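Local coordinates for Dna-binding protein RAP1 (Saccharomyces cerevisiae, PDB 4BJT), which binds DNA as a repressor and activator of transcription and, through this C-terminal domain, binds Rif1, probably drawing it to telomeres, at residues T75-P80 with K123-S128; H96-G101 with C116-I121; P141-N146 with P159-H164; L145-F148 with V152-P155. All blocks are in the same frame, centred on the assembly; numbering follows the deposited sequence. Where two conformers were deposited one is given.

Contact 1: T75-P80 with K123-S128; sequences TDLFLP and KNFSTS
L77 lies across one face of the F125 ring. Its CD2 methyl stands 3.9 Å from the F125 ring centroid and only 9° off the ring normal, a CH-pi contact made almost squarely over the centre. L77 CB adds a second contact near the ring's CD2-CE2 side, 3.8 Å from F125 CD2. F78 meets the same ring from another direction: its CZ approaches F125 CE2 at 3.9 Å, near the plane of the F125 ring, and the two phenyl groups form an offset edge-to-face pair with planes at 87° and the edge of F125 turned toward the face of F78. F125 can serve both partners because CG is anti to the backbone N (chi1 -174°), which sends the ring out from helix 123-132 toward the incoming loop.

The fold is all-helical, and this is the way its loop before helix 80-83 is laid against the start of helix 123-132. The hydrophobic cluster continues into helix 140-150, where M147 touches both L77 and F125, while F144 packs on F78 and F82 stacks with it.

Polar links lie outside this apolar centre. One water donates to D76 O and to N124 OD1, 2.8 Å from each, bridging loop and helix. Farther out, T75 O accepts from R122 NE, and backbone bonds join L77 to R122 and L79 to G120. Within the helix, T127 OG1 and T127 N both donate to K123 O, reaching it from opposite faces of the carbonyl plane. T127 also packs against an apolar side chain of the bound peptide.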
loop_
_atom_site.group_PDB
_atom_site.type_symbol
_atom_site.label_atom_id
_atom_site.label_comp_id
_atom_site.label_asym_id
_atom_site.label_seq_id
_atom_site.Cartn_x
_atom_site.Cartn_y
_atom_site.Cartn_z
ATOM N N THR C 75 13.966 -5.552 10.337
ATOM C CA THR C 75 13.944 -4.529 11.400
ATOM C C THR C 75 14.151 -3.115 10.872
ATOM O O THR C 75 13.888 -2.168 11.620
ATOM C CB THR C 75 14.912 -4.862 12.531
ATOM O OG1 THR C 75 16.262 -4.819 12.033
ATOM C CG2 THR C 75 14.606 -6.197 13.192
ATOM N N ASP C 76 14.579 -2.932 9.604
ATOM C CA ASP C 76 14.634 -1.565 9.084
ATOM C C ASP C 76 13.270 -1.067 8.653
ATOM O O ASP C 76 13.129 0.135 8.456
ATOM C CB ASP C 76 15.632 -1.377 7.947
ATOM C CG ASP C 76 15.297 -2.153 6.747
ATOM O OD1 ASP C 76 15.213 -3.354 6.863
ATOM O OD2 ASP C 76 15.085 -1.535 5.678
ATOM N N LEU C 77 12.269 -1.970 8.508
ATOM C CA LEU C 77 10.902 -1.622 8.115
ATOM C C LEU C 77 9.880 -1.723 9.251
ATOM O O LEU C 77 8.899 -0.986 9.258
ATOM C CB LEU C 77 10.457 -2.556 6.995
ATOM C CG LEU C 77 11.283 -2.498 5.706
ATOM C CD1 LEU C 77 10.801 -3.566 4.735
ATOM C CD2 LEU C 77 11.204 -1.136 5.067
ATOM N N PHE C 78 10.126 -2.629 10.207
ATOM C CA PHE C 78 9.200 -2.923 11.296
ATOM C C PHE C 78 9.844 -2.808 12.640
ATOM O O PHE C 78 11.039 -3.095 12.812
ATOM C CB PHE C 78 8.655 -4.332 11.127
ATOM C CG PHE C 78 7.853 -4.525 9.863
ATOM C CD1 PHE C 78 6.507 -4.214 9.824
ATOM C CD2 PHE C 78 8.448 -5.023 8.717
ATOM C CE1 PHE C 78 5.753 -4.455 8.679
ATOM C CE2 PHE C 78 7.713 -5.191 7.547
ATOM C CZ PHE C 78 6.364 -4.927 7.539
ATOM N N LEU C 79 9.029 -2.403 13.615
ATOM C CA LEU C 79 9.427 -2.223 15.007
ATOM C C LEU C 79 9.277 -3.514 15.772
ATOM O O LEU C 79 8.590 -4.444 15.327
ATOM C CB LEU C 79 8.522 -1.149 15.645
ATOM C CG LEU C 79 8.755 0.252 15.112
ATOM C CD1 LEU C 79 7.488 1.046 15.068
ATOM C CD2 LEU C 79 9.803 0.965 15.890
ATOM N N PRO C 80 9.860 -3.589 16.995
ATOM C CA PRO C 80 9.744 -4.829 17.766
ATOM C C PRO C 80 8.300 -5.329 17.958
ATOM O O PRO C 80 8.078 -6.533 17.907
ATOM C CB PRO C 80 10.435 -4.479 19.088
ATOM C CG PRO C 80 11.425 -3.442 18.706
ATOM C CD PRO C 80 10.768 -2.627 17.633
ATOM N N LYS C 123 7.286 4.599 10.792
ATOM C CA LYS C 123 6.616 5.759 10.219
ATOM C C LYS C 123 7.065 6.126 8.811
ATOM O O LYS C 123 6.232 6.520 7.975
ATOM C CB LYS C 123 6.754 6.965 11.139
ATOM C CG LYS C 123 6.068 6.802 12.465
ATOM C CD LYS C 123 6.355 8.041 13.294
ATOM C CE LYS C 123 5.732 7.967 14.639
ATOM N NZ LYS C 123 6.057 9.182 15.449
ATOM N N ASN C 124 8.348 6.017 8.543
ATOM C CA ASN C 124 8.863 6.324 7.200
ATOM C C ASN C 124 8.379 5.283 6.171
ATOM O O ASN C 124 8.044 5.638 5.040
ATOM C CB ASN C 124 10.372 6.468 7.166
ATOM C CG ASN C 124 11.148 5.320 7.729
ATOM O OD1 ASN C 124 10.624 4.476 8.462
ATOM N ND2 ASN C 124 12.439 5.305 7.468
ATOM N N PHE C 125 8.238 4.017 6.591
ATOM C CA PHE C 125 7.695 2.995 5.701
ATOM C C PHE C 125 6.204 3.224 5.437
ATOM O O PHE C 125 5.787 3.214 4.277
ATOM C CB PHE C 125 7.950 1.603 6.291
ATOM C CG PHE C 125 7.583 0.426 5.422
ATOM C CD1 PHE C 125 7.712 0.489 4.040
ATOM C CD2 PHE C 125 7.274 -0.798 5.990
ATOM C CE1 PHE C 125 7.449 -0.618 3.250
ATOM C CE2 PHE C 125 7.022 -1.910 5.196
ATOM C CZ PHE C 125 7.084 -1.808 3.836
ATOM N N SER C 126 5.374 3.473 6.484
ATOM C CA SER C 126 3.949 3.775 6.292
ATOM C C SER C 126 3.752 4.977 5.355
ATOM O O SER C 126 2.868 4.974 4.498
ATOM C CB SER C 126 3.276 4.092 7.620
ATOM O OG SER C 126 3.165 2.904 8.370
ATOM N N THR C 127 4.602 6.002 5.529
ATOM C CA THR C 127 4.517 7.206 4.690
ATOM C C THR C 127 4.805 6.858 3.235
ATOM O O THR C 127 4.071 7.318 2.338
ATOM C CB THR C 127 5.477 8.292 5.213
ATOM O OG1 THR C 127 5.059 8.609 6.530
ATOM C CG2 THR C 127 5.461 9.556 4.344
ATOM N N SER C 128 5.851 6.056 2.995
ATOM C CA SER C 128 6.215 5.643 1.642
ATOM C C SER C 128 5.092 4.797 1.022
ATOM O O SER C 128 4.750 4.971 -0.164
ATOM C CB SER C 128 7.511 4.844 1.637
ATOM O OG SER C 128 8.603 5.690 1.966
HETATM O O HOH W 1 11.313 2.009 7.383
#

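Contact 2: H96-G101 with C116-I121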
loop_
_atom_site.group_PDB
_atom_site.type_symbol
_atom_site.label_atom_id
_atom_site.label_comp_id
_atom_site.label_asym_id
_atom_site.label_seq_id
_atom_site.Cartn_x
_atom_site.Cartn_y
_atom_site.Cartn_z
ATOM N N HIS C 96 -6.367 -4.226 9.703
ATOM C CA HIS C 96 -7.769 -3.943 9.339
ATOM C C HIS C 96 -8.426 -3.025 10.369
ATOM O O HIS C 96 -9.093 -2.065 9.992
ATOM C CB HIS C 96 -8.580 -5.248 9.223
ATOM C CG HIS C 96 -10.025 -5.038 8.878
ATOM N ND1 HIS C 96 -11.014 -5.037 9.855
ATOM C CD2 HIS C 96 -10.597 -4.781 7.681
ATOM C CE1 HIS C 96 -12.154 -4.818 9.214
ATOM N NE2 HIS C 96 -11.950 -4.653 7.906
ATOM N N GLU C 97 -8.243 -3.317 11.655
ATOM C CA GLU C 97 -8.806 -2.510 12.748
ATOM C C GLU C 97 -8.284 -1.049 12.699
ATOM O O GLU C 97 -9.088 -0.107 12.780
ATOM C CB GLU C 97 -8.501 -3.184 14.099
ATOM C CG GLU C 97 -9.159 -2.569 15.317
ATOM C CD GLU C 97 -8.765 -3.223 16.632
ATOM O OE1 GLU C 97 -8.240 -4.361 16.611
ATOM O OE2 GLU C 97 -9.001 -2.599 17.693
ATOM N N VAL C 98 -6.981 -0.852 12.440
ATOM C CA VAL C 98 -6.416 0.503 12.358
ATOM C C VAL C 98 -6.984 1.265 11.173
ATOM O O VAL C 98 -7.488 2.387 11.338
ATOM C CB VAL C 98 -4.869 0.474 12.262
ATOM C CG1 VAL C 98 -4.306 1.876 11.978
ATOM C CG2 VAL C 98 -4.253 -0.092 13.538
ATOM N N ILE C 99 -6.886 0.671 9.978
ATOM C CA ILE C 99 -7.296 1.373 8.757
ATOM C C ILE C 99 -8.813 1.545 8.644
ATOM O O ILE C 99 -9.234 2.362 7.815
ATOM C CB ILE C 99 -6.683 0.782 7.470
ATOM C CG1 ILE C 99 -7.268 -0.609 7.145
ATOM C CG2 ILE C 99 -5.131 0.798 7.532
ATOM C CD1 ILE C 99 -6.703 -1.228 5.971
ATOM N N SER C 100 -9.622 0.857 9.486
ATOM C CA SER C 100 -11.083 1.014 9.537
ATOM C C SER C 100 -11.496 2.214 10.418
ATOM O O SER C 100 -12.684 2.531 10.510
ATOM C CB SER C 100 -11.741 -0.258 10.076
ATOM O OG SER C 100 -11.611 -1.300 9.123
ATOM N N GLY C 101 -10.531 2.849 11.078
ATOM C CA GLY C 101 -10.774 4.005 11.922
ATOM C C GLY C 101 -11.186 5.229 11.130
ATOM O O GLY C 101 -11.057 5.270 9.906
ATOM N N CYS C 116 2.229 2.763 13.638
ATOM C CA CYS C 116 3.440 2.553 14.418
ATOM C C CYS C 116 3.080 1.911 15.783
ATOM O O CYS C 116 3.583 0.835 16.128
ATOM C CB CYS C 116 4.139 3.899 14.577
ATOM S SG CYS C 116 5.486 3.908 15.768
ATOM N N ASP C 117 2.149 2.531 16.507
ATOM C CA ASP C 117 1.778 2.096 17.859
ATOM C C ASP C 117 1.043 0.793 17.949
ATOM O O ASP C 117 1.226 0.073 18.932
ATOM C CB ASP C 117 0.907 3.176 18.547
ATOM C CG ASP C 117 1.607 4.501 18.778
ATOM O OD1 ASP C 117 2.859 4.532 18.729
ATOM O OD2 ASP C 117 0.906 5.511 18.991
ATOM N N GLU C 118 0.176 0.486 16.963
ATOM C CA GLU C 118 -0.669 -0.706 17.019
ATOM C C GLU C 118 -0.181 -1.880 16.205
ATOM O O GLU C 118 -0.451 -3.020 16.586
ATOM C CB GLU C 118 -2.095 -0.346 16.604
ATOM C CG GLU C 118 -2.714 0.665 17.563
ATOM C CD GLU C 118 -4.121 1.068 17.193
ATOM O OE1 GLU C 118 -5.025 0.202 17.241
ATOM O OE2 GLU C 118 -4.312 2.243 16.806
ATOM N N THR C 119 0.477 -1.623 15.070
ATOM C CA THR C 119 0.944 -2.684 14.172
ATOM C C THR C 119 2.474 -2.757 14.035
ATOM O O THR C 119 2.929 -3.689 13.394
ATOM C CB THR C 119 0.274 -2.575 12.785
ATOM O OG1 THR C 119 0.279 -1.234 12.342
ATOM C CG2 THR C 119 -1.154 -3.053 12.779
ATOM N N GLY C 120 3.238 -1.816 14.595
ATOM C CA GLY C 120 4.691 -1.904 14.519
ATOM C C GLY C 120 5.269 -1.627 13.150
ATOM O O GLY C 120 6.360 -2.112 12.842
ATOM N N ILE C 121 4.590 -0.833 12.331
ATOM C CA ILE C 121 5.117 -0.430 11.026
ATOM C C ILE C 121 5.851 0.894 11.229
ATOM O O ILE C 121 5.276 1.822 11.804
ATOM C CB ILE C 121 4.004 -0.282 9.985
ATOM C CG1 ILE C 121 3.162 -1.585 9.849
ATOM C CG2 ILE C 121 4.606 0.141 8.624
ATOM C CD1 ILE C 121 1.817 -1.338 9.228
#
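The CG2 methyl of V98 carries this contact between the ends of helices 88-99 and 108-119, touching first E118 and then, more loosely, T119. Segment 116-121 opens at C116 on the last turn of its helix, and the first residue to reach across is E118.

E118 supplies most of the area on its side. Its CB lies 3.8 Å from V98 CG2, and the extended chain runs alongside the methyl, so that E118 OE1 is also 3.8 Å from V98 CG2; chi3 (66°) only sets the turn of the carboxylate. V98 sends CG2 to this spot because that branch is anti to its carbonyl carbon, while CG1 is anti to the backbone N (chi1 172°). L111, D114 and L115 of helix 108-119 complete the setting of the valine.

T119 adds its CG2 methyl, 4.4 Å from V98 CG2; its hydroxyl is directed to L115 O in its own helix, so the methyl is the part given to the interface. The chain then leaves the helical conformation at G120, with phi 72°. The two helices follow each other in the chain, joined by a short connection, and pack as a helical hairpin.

E97 OE2 and E118 OE1 stand 4.9 Å apart, like charges not in contact, but K94 lies beside both acids and would probably offset their repulsion. Cohesion rests on the V98 contacts, in which E118 takes part through CB and the carboxylate atoms by van der Waals contact with V98 CG2.

Contact 3: P141-N146 with P159-H164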
loop_
_atom_site.group_PDB
_atom_site.type_symbol
_atom_site.label_atom_id
_atom_site.label_comp_id
_atom_site.label_asym_id
_atom_site.label_seq_id
_atom_site.Cartn_x
_atom_site.Cartn_y
_atom_site.Cartn_z
ATOM N N PRO C 141 -3.899 -3.319 3.042
ATOM C CA PRO C 141 -3.771 -4.773 3.259
ATOM C C PRO C 141 -3.178 -5.504 2.058
ATOM O O PRO C 141 -2.316 -6.370 2.193
ATOM C CB PRO C 141 -5.202 -5.207 3.578
ATOM C CG PRO C 141 -5.829 -3.974 4.141
ATOM C CD PRO C 141 -5.279 -2.875 3.256
ATOM N N ARG C 142 -3.596 -5.096 0.863
ATOM C CA ARG C 142 -3.095 -5.655 -0.368
ATOM C C ARG C 142 -1.568 -5.490 -0.449
ATOM O O ARG C 142 -0.861 -6.379 -0.922
ATOM C CB ARG C 142 -3.759 -4.880 -1.541
ATOM C CG ARG C 142 -3.450 -5.476 -2.848
ATOM C CD ARG C 142 -4.149 -4.738 -3.994
ATOM N NE ARG C 142 -5.603 -4.804 -3.876
ATOM C CZ ARG C 142 -6.453 -4.318 -4.787
ATOM N NH1 ARG C 142 -6.000 -3.655 -5.837
ATOM N NH2 ARG C 142 -7.765 -4.464 -4.631
ATOM N N TYR C 143 -1.067 -4.328 -0.039
ATOM C CA TYR C 143 0.362 -4.057 -0.085
ATOM C C TYR C 143 1.097 -5.097 0.734
ATOM O O TYR C 143 2.008 -5.752 0.227
ATOM C CB TYR C 143 0.660 -2.639 0.413
ATOM C CG TYR C 143 2.108 -2.234 0.226
ATOM C CD1 TYR C 143 3.110 -2.746 1.049
ATOM C CD2 TYR C 143 2.490 -1.416 -0.830
ATOM C CE1 TYR C 143 4.442 -2.413 0.851
ATOM C CE2 TYR C 143 3.816 -1.024 -0.999
ATOM C CZ TYR C 143 4.793 -1.530 -0.167
ATOM O OH TYR C 143 6.086 -1.136 -0.402
ATOM N N PHE C 144 0.699 -5.278 1.985
ATOM C CA PHE C 144 1.424 -6.241 2.850
ATOM C C PHE C 144 1.254 -7.681 2.416
ATOM O O PHE C 144 2.232 -8.424 2.414
ATOM C CB PHE C 144 1.025 -6.064 4.317
ATOM C CG PHE C 144 1.576 -4.795 4.899
ATOM C CD1 PHE C 144 2.920 -4.669 5.162
ATOM C CD2 PHE C 144 0.762 -3.707 5.125
ATOM C CE1 PHE C 144 3.441 -3.477 5.662
ATOM C CE2 PHE C 144 1.295 -2.506 5.602
ATOM C CZ PHE C 144 2.628 -2.407 5.869
ATOM N N LEU C 145 0.038 -8.110 2.027
ATOM C CA LEU C 145 -0.115 -9.502 1.612
ATOM C C LEU C 145 0.780 -9.827 0.446
ATOM O O LEU C 145 1.373 -10.899 0.406
ATOM C CB LEU C 145 -1.555 -9.811 1.221
ATOM C CG LEU C 145 -2.563 -9.851 2.365
ATOM C CD1 LEU C 145 -4.003 -9.741 1.826
ATOM C CD2 LEU C 145 -2.385 -11.116 3.211
ATOM N N ASN C 146 0.842 -8.922 -0.552
ATOM C CA ASN C 146 1.639 -9.177 -1.749
ATOM C C ASN C 146 3.130 -9.029 -1.474
ATOM O O ASN C 146 3.920 -9.831 -1.953
ATOM C CB ASN C 146 1.148 -8.328 -2.917
ATOM C CG ASN C 146 -0.167 -8.869 -3.425
ATOM O OD1 ASN C 146 -0.197 -9.733 -4.291
ATOM N ND2 ASN C 146 -1.249 -8.413 -2.873
ATOM N N PRO C 159 -2.242 -4.139 -8.932
ATOM C CA PRO C 159 -3.138 -2.982 -9.133
ATOM C C PRO C 159 -3.275 -2.125 -7.871
ATOM O O PRO C 159 -3.478 -2.639 -6.757
ATOM C CB PRO C 159 -4.471 -3.649 -9.496
ATOM C CG PRO C 159 -4.077 -4.924 -10.146
ATOM C CD PRO C 159 -2.927 -5.395 -9.281
ATOM N N GLY C 160 -3.141 -0.825 -8.033
ATOM C CA GLY C 160 -3.223 0.126 -6.931
ATOM C C GLY C 160 -1.905 0.468 -6.272
ATOM O O GLY C 160 -1.847 1.410 -5.484
ATOM N N ILE C 161 -0.836 -0.288 -6.560
ATOM C CA ILE C 161 0.470 -0.044 -5.957
ATOM C C ILE C 161 1.370 0.513 -7.022
ATOM O O ILE C 161 1.800 -0.204 -7.921
ATOM C CB ILE C 161 1.032 -1.366 -5.344
ATOM C CG1 ILE C 161 0.017 -1.953 -4.346
ATOM C CG2 ILE C 161 2.421 -1.125 -4.724
ATOM C CD1 ILE C 161 0.474 -3.161 -3.595
ATOM N N TRP C 162 1.608 1.831 -6.961
ATOM C CA TRP C 162 2.406 2.509 -7.962
ATOM C C TRP C 162 3.892 2.340 -7.705
ATOM O O TRP C 162 4.403 2.806 -6.695
ATOM C CB TRP C 162 2.053 4.004 -8.002
ATOM C CG TRP C 162 0.704 4.259 -8.576
ATOM C CD1 TRP C 162 -0.492 4.231 -7.930
ATOM C CD2 TRP C 162 0.419 4.611 -9.933
ATOM N NE1 TRP C 162 -1.511 4.504 -8.810
ATOM C CE2 TRP C 162 -0.980 4.736 -10.052
ATOM C CE3 TRP C 162 1.215 4.847 -11.054
ATOM C CZ2 TRP C 162 -1.601 5.076 -11.257
ATOM C CZ3 TRP C 162 0.604 5.218 -12.229
ATOM C CH2 TRP C 162 -0.792 5.272 -12.339
ATOM N N THR C 163 4.598 1.757 -8.651
ATOM C CA THR C 163 6.044 1.624 -8.562
ATOM C C THR C 163 6.739 2.812 -9.242
ATOM O O THR C 163 6.127 3.590 -9.982
ATOM C CB THR C 163 6.481 0.335 -9.230
ATOM O OG1 THR C 163 6.137 0.429 -10.610
ATOM C CG2 THR C 163 5.834 -0.888 -8.604
ATOM N N HIS C 164 8.060 2.890 -9.057
ATOM C CA HIS C 164 8.858 3.915 -9.731
ATOM C C HIS C 164 8.696 3.804 -11.243
ATOM O O HIS C 164 8.474 4.809 -11.917
ATOM C CB HIS C 164 10.332 3.777 -9.333
ATOM C CG HIS C 164 11.233 4.703 -10.093
ATOM N ND1 HIS C 164 11.355 6.039 -9.745
ATOM C CD2 HIS C 164 11.984 4.466 -11.194
ATOM C CE1 HIS C 164 12.190 6.569 -10.633
ATOM N NE2 HIS C 164 12.601 5.657 -11.517
#
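I161 lays its CD1 methyl on the backbone and ring of Y143, 3.6 Å from Y143 CA and 3.8 Å from Y143 CD2, while its CG2 reaches Y143 CD2 at 3.9 Å. The two side chains cross at about a right angle. The tyrosine hydroxyl looks beyond this pair and bonds to N153 OD1.

On the neighbouring residue, R142 NH1 donates to P159 O at 2.9 Å, with an N-H...acceptor angle of 153°. The oxygen lies in the guanidinium plane, whereas the nitrogen stands well above the carbonyl plane. A bend at chi3 (-62°) in an otherwise extended chain brings the group there. Salt bridges to D59 and E55 hold the same guanidinium, so it ties three parts of the chain together. A methionine in place of R142 would probably leave P159 O without this donor and both acids without their cationic partner. N146 ND2 donates to R142 O at 2.8 Å, nearly straight at 173°, and also serves Y58 O.

G160, with positive phi, lets the loop turn between its two anchors. The loop leading to helix 164-171 is thus pinned to helix 140-150 at R142 and Y143, near the centre of this all-helical Rap1 C-terminal domain, before W162 and the N-cap T163 lead into helix 164-171.

Contact 4: L145-F148 with V152-P155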
loop_
_atom_site.group_PDB
_atom_site.type_symbol
_atom_site.label_atom_id
_atom_site.label_comp_id
_atom_site.label_asym_id
_atom_site.label_seq_id
_atom_site.Cartn_x
_atom_site.Cartn_y
_atom_site.Cartn_z
ATOM N N LEU C 145 0.038 -8.110 2.027
ATOM C CA LEU C 145 -0.115 -9.502 1.612
ATOM C C LEU C 145 0.780 -9.827 0.446
ATOM O O LEU C 145 1.373 -10.899 0.406
ATOM C CB LEU C 145 -1.555 -9.811 1.221
ATOM C CG LEU C 145 -2.563 -9.851 2.365
ATOM C CD1 LEU C 145 -4.003 -9.741 1.826
ATOM C CD2 LEU C 145 -2.385 -11.116 3.211
ATOM N N ASN C 146 0.842 -8.922 -0.552
ATOM C CA ASN C 146 1.639 -9.177 -1.749
ATOM C C ASN C 146 3.130 -9.029 -1.474
ATOM O O ASN C 146 3.920 -9.831 -1.953
ATOM C CB ASN C 146 1.148 -8.328 -2.917
ATOM C CG ASN C 146 -0.167 -8.869 -3.425
ATOM O OD1 ASN C 146 -0.197 -9.733 -4.291
ATOM N ND2 ASN C 146 -1.249 -8.413 -2.873
ATOM N N MET C 147 3.525 -8.056 -0.662
ATOM C CA MET C 147 4.911 -7.902 -0.235
ATOM C C MET C 147 5.388 -9.181 0.434
ATOM O O MET C 147 6.453 -9.711 0.123
ATOM C CB MET C 147 5.006 -6.725 0.751
ATOM C CG MET C 147 6.404 -6.551 1.375
ATOM S SD MET C 147 6.233 -5.412 2.765
ATOM C CE MET C 147 7.921 -5.374 3.479
ATOM N N PHE C 148 4.600 -9.671 1.370
ATOM C CA PHE C 148 4.976 -10.861 2.120
ATOM C C PHE C 148 4.961 -12.130 1.285
ATOM O O PHE C 148 5.885 -12.942 1.417
ATOM C CB PHE C 148 4.060 -11.050 3.322
ATOM C CG PHE C 148 4.002 -9.963 4.373
ATOM C CD1 PHE C 148 5.058 -9.081 4.546
ATOM C CD2 PHE C 148 3.024 -9.990 5.354
ATOM C CE1 PHE C 148 5.043 -8.150 5.586
ATOM C CE2 PHE C 148 3.022 -9.068 6.385
ATOM C CZ PHE C 148 4.064 -8.195 6.525
ATOM N N VAL C 152 9.140 -9.328 -1.841
ATOM C CA VAL C 152 9.638 -8.196 -2.619
ATOM C C VAL C 152 8.964 -6.948 -2.087
ATOM O O VAL C 152 7.770 -6.981 -1.788
ATOM C CB VAL C 152 9.366 -8.395 -4.130
ATOM C CG1 VAL C 152 7.871 -8.383 -4.406
ATOM C CG2 VAL C 152 10.074 -7.328 -4.962
ATOM N N ASN C 153 9.705 -5.860 -1.974
ATOM C CA ASN C 153 9.170 -4.599 -1.476
ATOM C C ASN C 153 9.645 -3.437 -2.350
ATOM O O ASN C 153 10.845 -3.185 -2.400
ATOM C CB ASN C 153 9.677 -4.355 -0.041
ATOM C CG ASN C 153 9.149 -3.057 0.503
ATOM O OD1 ASN C 153 7.950 -2.796 0.409
ATOM N ND2 ASN C 153 9.970 -2.290 1.172
ATOM N N PRO C 154 8.741 -2.703 -3.004
ATOM C CA PRO C 154 7.297 -2.912 -3.057
ATOM C C PRO C 154 6.939 -4.073 -3.959
ATOM O O PRO C 154 7.713 -4.433 -4.842
ATOM C CB PRO C 154 6.776 -1.603 -3.668
ATOM C CG PRO C 154 7.865 -1.190 -4.581
ATOM C CD PRO C 154 9.141 -1.557 -3.846
ATOM N N PRO C 155 5.706 -4.577 -3.846
ATOM C CA PRO C 155 5.239 -5.586 -4.806
ATOM C C PRO C 155 5.141 -4.955 -6.204
ATOM O O PRO C 155 4.514 -3.902 -6.351
ATOM C CB PRO C 155 3.872 -5.999 -4.278
ATOM C CG PRO C 155 3.631 -5.257 -3.076
ATOM C CD PRO C 155 4.699 -4.281 -2.814
#
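Backbone contacts join M147 to V152. V152 N donates to M147 O, a weak bond of 3.4 Å, and in return V152 O sits 3.4 Å from M147 CA in a CA-H...O contact. The chain thus turns back after helix 140-150 and runs beside its last turns.

Apolar packing comes from P155. Its CB and CG lie against the helix, CB 3.8 Å from N146 CB and CG 4.3 Å from M147 CB. The same CG also makes a close approach to the backbone, 3.7 Å from M147 N. The proline sits against N146 CB and the M147 backbone, and it also touches Y143 one turn earlier.

Contacts of mixed character surround the methionine side chain. With CG anti to the backbone N (chi1 174°) and the chain extended beyond it, M147 runs past V152 O, which is 3.5 Å from its CG, and on to N153. There M147 SD passes 3.9 Å from N153 OD1, and M147 CE lies 4.0 Å from N153 CG. L77 and F125 pack on the methionine too, and an alanine at M147 would probably open a gap between N153 and these two side chains.

A cis peptide bond precedes P154, turning the chain between N153 and P155. With just one weak hydrogen bond across, the loop is held chiefly by the close fit of methionine and proline, while the amide of N153 is probably fixed by the tyrosine hydroxyl of Y143.

How the contacts relate
Helix 140-150 is the common axis: contacts 3 and 4 both use it, share L145 and N146, and have centres 7 Å apart, with P155 CG 3.8 Å from I161 CD1 and the bond from Y143 OH to N153 OD1, 2.6 Å long, joining them. Contact 1 reaches both through F125, whose CE2 is 3.9 Å from F144 CE1 and whose CZ is 3.7 Å from M147 CE. Contact 2 is nested in the chain loop that contact 1 closes; L79 N meets G120 O at 2.8 Å. Contact 2 touches contact 3 through I121 with F144 and I99 with P141, but stays about 7 Å from contact 4 at the nearest atoms. The bound peptide is met on the contact 1 side, at T127.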